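Local atomic coordinates of substrate-binding protein (Synechococcus sp., PDB entry 6WPN), a protein that probably binds a sugar or oligosaccharide ligand as the periplasmic substrate-binding component of a bacterial transport system. Residues W165-R176 and F227-L236. Sequence-based numbering, arbitrary orientation.
Sequences WDEVPAYARSIR and FWTDLYREGL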
ATOM      1  N   TRP A 165     -11.772 -12.262   7.221  1.00 45.53           N
ATOM      2  CA  TRP A 165     -11.842 -11.449   8.434  1.00 41.13           C
ATOM      3  C   TRP A 165     -12.796 -12.020   9.484  1.00 48.40           C
ATOM      4  O   TRP A 165     -12.541 -11.872  10.686  1.00 48.87           O
ATOM      5  CB  TRP A 165     -12.245 -10.012   8.090  1.00 46.61           C
ATOM      6  CG  TRP A 165     -11.157  -9.205   7.443  1.00 40.20           C
ATOM      7  CD1 TRP A 165     -11.084  -8.834   6.135  1.00 39.72           C
ATOM      8  CD2 TRP A 165      -9.990  -8.666   8.079  1.00 35.48           C
ATOM      9  NE1 TRP A 165      -9.946  -8.094   5.915  1.00 48.46           N
ATOM     10  CE2 TRP A 165      -9.256  -7.977   7.092  1.00 36.59           C
ATOM     11  CE3 TRP A 165      -9.494  -8.697   9.387  1.00 40.86           C
ATOM     12  CZ2 TRP A 165      -8.054  -7.331   7.369  1.00 37.44           C
ATOM     13  CZ3 TRP A 165      -8.301  -8.055   9.660  1.00 40.03           C
ATOM     14  CH2 TRP A 165      -7.595  -7.381   8.654  1.00 42.65           C
ATOM     15  N   ASP A 166     -13.889 -12.669   9.072  1.00 39.14           N
ATOM     16  CA  ASP A 166     -14.809 -13.210  10.067  1.00 55.86           C
ATOM     17  C   ASP A 166     -14.234 -14.402  10.832  1.00 59.14           C
ATOM     18  O   ASP A 166     -14.865 -14.873  11.785  1.00 43.16           O
ATOM     19  CB  ASP A 166     -16.134 -13.611   9.411  1.00 62.89           C
ATOM     20  CG  ASP A 166     -15.958 -14.643   8.314  1.00 70.44           C
ATOM     21  OD1 ASP A 166     -15.619 -15.803   8.634  1.00 81.25           O
ATOM     22  OD2 ASP A 166     -16.181 -14.305   7.132  1.00 80.09           O
ATOM     23  N   GLU A 167     -13.072 -14.907  10.434  1.00 51.74           N
ATOM     24  CA  GLU A 167     -12.371 -15.942  11.176  1.00 52.79           C
ATOM     25  C   GLU A 167     -11.278 -15.377  12.073  1.00 44.77           C
ATOM     26  O   GLU A 167     -10.660 -16.134  12.830  1.00 49.82           O
ATOM     27  CB  GLU A 167     -11.789 -16.974  10.208  1.00 41.96           C
ATOM     28  CG  GLU A 167     -12.855 -17.800   9.512  1.00 49.12           C
ATOM     29  CD  GLU A 167     -12.316 -18.604   8.348  1.00 54.74           C
ATOM     30  OE1 GLU A 167     -11.096 -18.533   8.096  1.00 57.30           O
ATOM     31  OE2 GLU A 167     -13.112 -19.314   7.690  1.00 59.69           O
ATOM     32  N   VAL A 168     -11.027 -14.072  12.006  1.00 34.46           N
ATOM     33  CA  VAL A 168      -9.974 -13.422  12.785  1.00 31.75           C
ATOM     34  C   VAL A 168     -10.267 -13.443  14.284  1.00 38.11           C
ATOM     35  O   VAL A 168      -9.350 -13.747  15.063  1.00 43.88           O
ATOM     36  CB  VAL A 168      -9.732 -11.982  12.302  1.00 33.09           C
ATOM     37  CG1 VAL A 168      -8.876 -11.229  13.307  1.00 39.64           C
ATOM     38  CG2 VAL A 168      -9.042 -11.986  10.952  1.00 35.26           C
ATOM     39  N   PRO A 169     -11.484 -13.127  14.754  1.00 45.03           N
ATOM     40  CA  PRO A 169     -11.701 -13.134  16.216  1.00 45.95           C
ATOM     41  C   PRO A 169     -11.409 -14.475  16.870  1.00 47.46           C
ATOM     42  O   PRO A 169     -10.642 -14.525  17.838  1.00 49.91           O
ATOM     43  CB  PRO A 169     -13.177 -12.730  16.348  1.00 48.02           C
ATOM     44  CG  PRO A 169     -13.438 -11.907  15.150  1.00 47.20           C
ATOM     45  CD  PRO A 169     -12.664 -12.587  14.050  1.00 52.87           C
ATOM     46  N   ALA A 170     -11.993 -15.566  16.367  1.00 42.82           N
ATOM     47  CA  ALA A 170     -11.741 -16.878  16.960  1.00 43.43           C
ATOM     48  C   ALA A 170     -10.255 -17.222  16.937  1.00 43.42           C
ATOM     49  O   ALA A 170      -9.725 -17.777  17.906  1.00 39.42           O
ATOM     50  CB  ALA A 170     -12.550 -17.948  16.227  1.00 49.33           C
ATOM     51  N   TYR A 171      -9.570 -16.888  15.841  1.00 37.47           N
ATOM     52  CA  TYR A 171      -8.132 -17.114  15.745  1.00 35.44           C
ATOM     53  C   TYR A 171      -7.371 -16.281  16.768  1.00 42.25           C
ATOM     54  O   TYR A 171      -6.500 -16.796  17.480  1.00 37.58           O
ATOM     55  CB  TYR A 171      -7.662 -16.798  14.324  1.00 39.02           C
ATOM     56  CG  TYR A 171      -6.226 -16.331  14.199  1.00 38.54           C
ATOM     57  CD1 TYR A 171      -5.168 -17.228  14.263  1.00 44.12           C
ATOM     58  CD2 TYR A 171      -5.934 -14.991  13.974  1.00 42.99           C
ATOM     59  CE1 TYR A 171      -3.857 -16.798  14.131  1.00 37.17           C
ATOM     60  CE2 TYR A 171      -4.633 -14.554  13.842  1.00 37.96           C
ATOM     61  CZ  TYR A 171      -3.599 -15.462  13.919  1.00 37.73           C
ATOM     62  OH  TYR A 171      -2.298 -15.018  13.791  1.00 45.63           O
ATOM     63  N   ALA A 172      -7.689 -14.983  16.849  1.00 35.23           N
ATOM     64  CA  ALA A 172      -6.976 -14.086  17.754  1.00 34.95           C
ATOM     65  C   ALA A 172      -7.126 -14.526  19.204  1.00 38.36           C
ATOM     66  O   ALA A 172      -6.172 -14.442  19.986  1.00 39.67           O
ATOM     67  CB  ALA A 172      -7.473 -12.650  17.574  1.00 28.90           C
ATOM     68  N   ARG A 173      -8.321 -14.976  19.586  1.00 39.33           N
ATOM     69  CA  ARG A 173      -8.523 -15.469  20.945  1.00 45.15           C
ATOM     70  C   ARG A 173      -7.620 -16.660  21.238  1.00 51.62           C
ATOM     71  O   ARG A 173      -6.973 -16.716  22.290  1.00 49.45           O
ATOM     72  CB  ARG A 173      -9.993 -15.834  21.161  1.00 54.23           C
ATOM     73  CG  ARG A 173     -10.912 -14.628  21.174  1.00 63.45           C
ATOM     74  CD  ARG A 173     -12.291 -14.958  21.705  1.00 66.53           C
ATOM     75  NE  ARG A 173     -13.200 -15.398  20.650  1.00 70.76           N
ATOM     76  CZ  ARG A 173     -14.044 -14.592  20.014  1.00 64.16           C
ATOM     77  NH1 ARG A 173     -14.095 -13.305  20.328  1.00 55.96           N
ATOM     78  NH2 ARG A 173     -14.834 -15.074  19.064  1.00 59.33           N
ATOM     79  N   SER A 174      -7.548 -17.618  20.304  1.00 45.41           N
ATOM     80  CA  SER A 174      -6.732 -18.808  20.534  1.00 48.10           C
ATOM     81  C   SER A 174      -5.266 -18.445  20.729  1.00 45.05           C
ATOM     82  O   SER A 174      -4.577 -19.042  21.565  1.00 54.20           O
ATOM     83  CB  SER A 174      -6.884 -19.792  19.371  1.00 47.16           C
ATOM     84  OG  SER A 174      -8.137 -20.452  19.416  1.00 50.96           O
ATOM     85  N   ILE A 175      -4.777 -17.450  19.986  1.00 41.58           N
ATOM     86  CA  ILE A 175      -3.395 -17.020  20.164  1.00 47.87           C
ATOM     87  C   ILE A 175      -3.225 -16.306  21.502  1.00 50.45           C
ATOM     88  O   ILE A 175      -2.245 -16.537  22.222  1.00 48.29           O
ATOM     89  CB  ILE A 175      -2.960 -16.121  18.992  1.00 49.00           C
ATOM     90  CG1 ILE A 175      -3.115 -16.847  17.649  1.00 47.59           C
ATOM     91  CG2 ILE A 175      -1.525 -15.649  19.190  1.00 54.62           C
ATOM     92  CD1 ILE A 175      -2.058 -17.887  17.376  1.00 38.57           C
ATOM     93  N   ARG A 176      -4.195 -15.465  21.875  1.00 50.49           N
ATOM     94  CA  ARG A 176      -4.053 -14.652  23.078  1.00 44.31           C
ATOM     95  C   ARG A 176      -4.028 -15.503  24.335  1.00 48.78           C
ATOM     96  O   ARG A 176      -3.191 -15.291  25.216  1.00 60.43           O
ATOM     97  CB  ARG A 176      -5.195 -13.637  23.177  1.00 51.95           C
ATOM     98  CG  ARG A 176      -4.893 -12.294  22.565  1.00 59.45           C
ATOM     99  CD  ARG A 176      -3.563 -11.777  23.060  1.00 57.32           C
ATOM    100  NE  ARG A 176      -3.682 -11.002  24.286  1.00 67.52           N
ATOM    101  CZ  ARG A 176      -2.654 -10.680  25.065  1.00 65.45           C
ATOM    102  NH1 ARG A 176      -1.429 -11.081  24.751  1.00 61.30           N
ATOM    103  NH2 ARG A 176      -2.853  -9.956  26.159  1.00 66.82           N
ATOM    104  N   PHE A 227     -16.561  -4.549  15.083  1.00 41.49           N
ATOM    105  CA  PHE A 227     -15.539  -5.576  14.927  1.00 40.02           C
ATOM    106  C   PHE A 227     -14.233  -5.151  15.583  1.00 46.47           C
ATOM    107  O   PHE A 227     -13.689  -5.860  16.438  1.00 48.25           O
ATOM    108  CB  PHE A 227     -15.332  -5.868  13.437  1.00 45.50           C
ATOM    109  CG  PHE A 227     -14.267  -6.897  13.144  1.00 44.12           C
ATOM    110  CD1 PHE A 227     -12.959  -6.508  12.897  1.00 43.19           C
ATOM    111  CD2 PHE A 227     -14.583  -8.248  13.086  1.00 49.34           C
ATOM    112  CE1 PHE A 227     -11.978  -7.445  12.616  1.00 49.28           C
ATOM    113  CE2 PHE A 227     -13.609  -9.194  12.799  1.00 46.66           C
ATOM    114  CZ  PHE A 227     -12.302  -8.793  12.564  1.00 47.15           C
ATOM    115  N   TRP A 228     -13.731  -3.972  15.213  1.00 46.27           N
ATOM    116  CA  TRP A 228     -12.441  -3.519  15.717  1.00 38.46           C
ATOM    117  C   TRP A 228     -12.535  -3.056  17.164  1.00 40.82           C
ATOM    118  O   TRP A 228     -11.603  -3.265  17.948  1.00 48.61           O
ATOM    119  CB  TRP A 228     -11.906  -2.412  14.816  1.00 42.62           C
ATOM    120  CG  TRP A 228     -11.525  -2.946  13.480  1.00 43.71           C
ATOM    121  CD1 TRP A 228     -12.175  -2.750  12.298  1.00 53.91           C
ATOM    122  CD2 TRP A 228     -10.414  -3.794  13.191  1.00 40.79           C
ATOM    123  NE1 TRP A 228     -11.529  -3.419  11.285  1.00 47.14           N
ATOM    124  CE2 TRP A 228     -10.443  -4.067  11.809  1.00 42.97           C
ATOM    125  CE3 TRP A 228      -9.392  -4.352  13.969  1.00 40.28           C
ATOM    126  CZ2 TRP A 228      -9.488  -4.864  11.189  1.00 41.61           C
ATOM    127  CZ3 TRP A 228      -8.449  -5.144  13.351  1.00 35.16           C
ATOM    128  CH2 TRP A 228      -8.502  -5.392  11.976  1.00 38.54           C
ATOM    129  N   THR A 229     -13.652  -2.433  17.542  1.00 47.45           N
ATOM    130  CA  THR A 229     -13.829  -2.020  18.928  1.00 44.50           C
ATOM    131  C   THR A 229     -13.799  -3.227  19.860  1.00 51.37           C
ATOM    132  O   THR A 229     -13.071  -3.239  20.859  1.00 49.55           O
ATOM    133  CB  THR A 229     -15.147  -1.262  19.086  1.00 51.44           C
ATOM    134  OG1 THR A 229     -15.125  -0.089  18.264  1.00 51.82           O
ATOM    135  CG2 THR A 229     -15.356  -0.855  20.542  1.00 41.64           C
ATOM    136  N   ASP A 230     -14.565  -4.267  19.523  1.00 49.75           N
ATOM    137  CA  ASP A 230     -14.654  -5.444  20.382  1.00 53.07           C
ATOM    138  C   ASP A 230     -13.324  -6.191  20.453  1.00 46.37           C
ATOM    139  O   ASP A 230     -12.952  -6.705  21.513  1.00 47.44           O
ATOM    140  CB  ASP A 230     -15.761  -6.372  19.879  1.00 54.27           C
ATOM    141  CG  ASP A 230     -17.144  -5.753  19.998  1.00 65.84           C
ATOM    142  OD1 ASP A 230     -17.333  -4.854  20.847  1.00 72.61           O
ATOM    143  OD2 ASP A 230     -18.049  -6.172  19.242  1.00 71.74           O
ATOM    144  N   LEU A 231     -12.593  -6.264  19.342  1.00 39.04           N
ATOM    145  CA  LEU A 231     -11.284  -6.910  19.374  1.00 41.04           C
ATOM    146  C   LEU A 231     -10.360  -6.212  20.367  1.00 47.68           C
ATOM    147  O   LEU A 231      -9.700  -6.863  21.184  1.00 54.46           O
ATOM    148  CB  LEU A 231     -10.662  -6.921  17.977  1.00 35.24           C
ATOM    149  CG  LEU A 231     -11.146  -7.975  16.979  1.00 40.99           C
ATOM    150  CD1 LEU A 231     -10.338  -7.889  15.700  1.00 41.60           C
ATOM    151  CD2 LEU A 231     -11.058  -9.365  17.562  1.00 46.49           C
ATOM    152  N   TYR A 232     -10.329  -4.880  20.331  1.00 51.77           N
ATOM    153  CA  TYR A 232      -9.436  -4.149  21.224  1.00 39.22           C
ATOM    154  C   TYR A 232      -9.882  -4.279  22.674  1.00 39.90           C
ATOM    155  O   TYR A 232      -9.057  -4.511  23.566  1.00 45.68           O
ATOM    156  CB  TYR A 232      -9.374  -2.676  20.824  1.00 38.61           C
ATOM    157  CG  TYR A 232      -8.274  -1.933  21.538  1.00 40.30           C
ATOM    158  CD1 TYR A 232      -6.970  -1.956  21.055  1.00 38.70           C
ATOM    159  CD2 TYR A 232      -8.523  -1.247  22.717  1.00 41.96           C
ATOM    160  CE1 TYR A 232      -5.956  -1.290  21.706  1.00 38.26           C
ATOM    161  CE2 TYR A 232      -7.509  -0.579  23.379  1.00 40.00           C
ATOM    162  CZ  TYR A 232      -6.229  -0.607  22.868  1.00 38.71           C
ATOM    163  OH  TYR A 232      -5.220   0.056  23.518  1.00 44.12           O
ATOM    164  N   ARG A 233     -11.182  -4.137  22.927  1.00 36.65           N
ATOM    165  CA  ARG A 233     -11.668  -4.134  24.299  1.00 43.74           C
ATOM    166  C   ARG A 233     -11.475  -5.485  24.974  1.00 46.61           C
ATOM    167  O   ARG A 233     -11.316  -5.541  26.197  1.00 56.78           O
ATOM    168  CB  ARG A 233     -13.145  -3.745  24.328  1.00 53.69           C
ATOM    169  CG  ARG A 233     -13.438  -2.338  23.848  1.00 55.86           C
ATOM    170  CD  ARG A 233     -14.799  -1.892  24.349  1.00 55.20           C
ATOM    171  NE  ARG A 233     -15.132  -0.538  23.925  1.00 66.53           N
ATOM    172  CZ  ARG A 233     -16.274   0.074  24.222  1.00 62.43           C
ATOM    173  NH1 ARG A 233     -17.190  -0.555  24.944  1.00 70.32           N
ATOM    174  NH2 ARG A 233     -16.497   1.311  23.801  1.00 62.56           N
ATOM    175  N   GLU A 234     -11.475  -6.570  24.205  1.00 48.26           N
ATOM    176  CA  GLU A 234     -11.320  -7.911  24.750  1.00 52.90           C
ATOM    177  C   GLU A 234      -9.865  -8.315  24.947  1.00 56.25           C
ATOM    178  O   GLU A 234      -9.600  -9.488  25.220  1.00 60.13           O
ATOM    179  CB  GLU A 234     -12.016  -8.926  23.842  1.00 54.59           C
ATOM    180  CG  GLU A 234     -13.519  -8.773  23.788  1.00 69.22           C
ATOM    181  CD  GLU A 234     -14.184  -9.819  22.910  1.00 92.18           C
ATOM    182  OE1 GLU A 234     -13.480 -10.735  22.424  1.00 95.47           O
ATOM    183  OE2 GLU A 234     -15.417  -9.726  22.714  1.00102.44           O
ATOM    184  N   GLY A 235      -8.923  -7.385  24.825  1.00 54.10           N
ATOM    185  CA  GLY A 235      -7.524  -7.708  25.028  1.00 48.61           C
ATOM    186  C   GLY A 235      -6.897  -8.526  23.926  1.00 49.41           C
ATOM    187  O   GLY A 235      -5.818  -9.092  24.121  1.00 54.09           O
ATOM    188  N   LEU A 236      -7.532  -8.577  22.755  1.00 40.87           N
ATOM    189  CA  LEU A 236      -7.061  -9.398  21.651  1.00 38.75           C
ATOM    190  C   LEU A 236      -6.072  -8.677  20.754  1.00 46.21           C
ATOM    191  O   LEU A 236      -5.289  -9.338  20.062  1.00 44.82           O
ATOM    192  CB  LEU A 236      -8.250  -9.871  20.812  1.00 38.31           C
ATOM    193  CG  LEU A 236      -9.278 -10.679  21.608  1.00 44.12           C
ATOM    194  CD1 LEU A 236     -10.384 -11.183  20.696  1.00 51.65           C
ATOM    195  CD2 LEU A 236      -8.615 -11.825  22.352  1.00 36.21           C
TER
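Trp-228 turns the edge of its six-membered ring toward the face of Trp-165 in an offset edge-to-face pair, planes at 69°, with CH2 of Trp-228 3.5 Å from CZ3 of Trp-165. The Trp-165 indole is also fixed by a hydrogen bond from NE1 to Gln-202. Phe-227, its CG anti to the backbone N (chi1 179°), brings CE2 and CZ against segment 165-176: CE2 lies 3.6 Å from Pro-169 CG, and Val-168 CB meets the ring edge at CZ. Aliphatic packing continues one turn on, where Leu-231 CD2 rests against Pro-169, and then at Leu-236, whose CD1 lies 3.5 Å from CG of Arg-173 while its CB lies 4.3 Å from CB of Ala-172.

Polar contacts gather at the far end. Bends at chi2 and chi3 bring Arg-176 NE to Gly-235 O (2.9 Å); the donor lies nearly in line with the C=O bond, but the oxygen is tilted from the guanidinium plane and the N-H...O angle is bent. Arg-173 NH1 and Glu-234 OE1 form a salt bridge whose hydrogen bond is long and weak (3.4 Å).

Helical segments 168-176 and 227-233 run nearly parallel (10°) within the solute-binding protein fold; Gly-235, at positive phi, is C-prime of the Schellman motif ending helix 219-233.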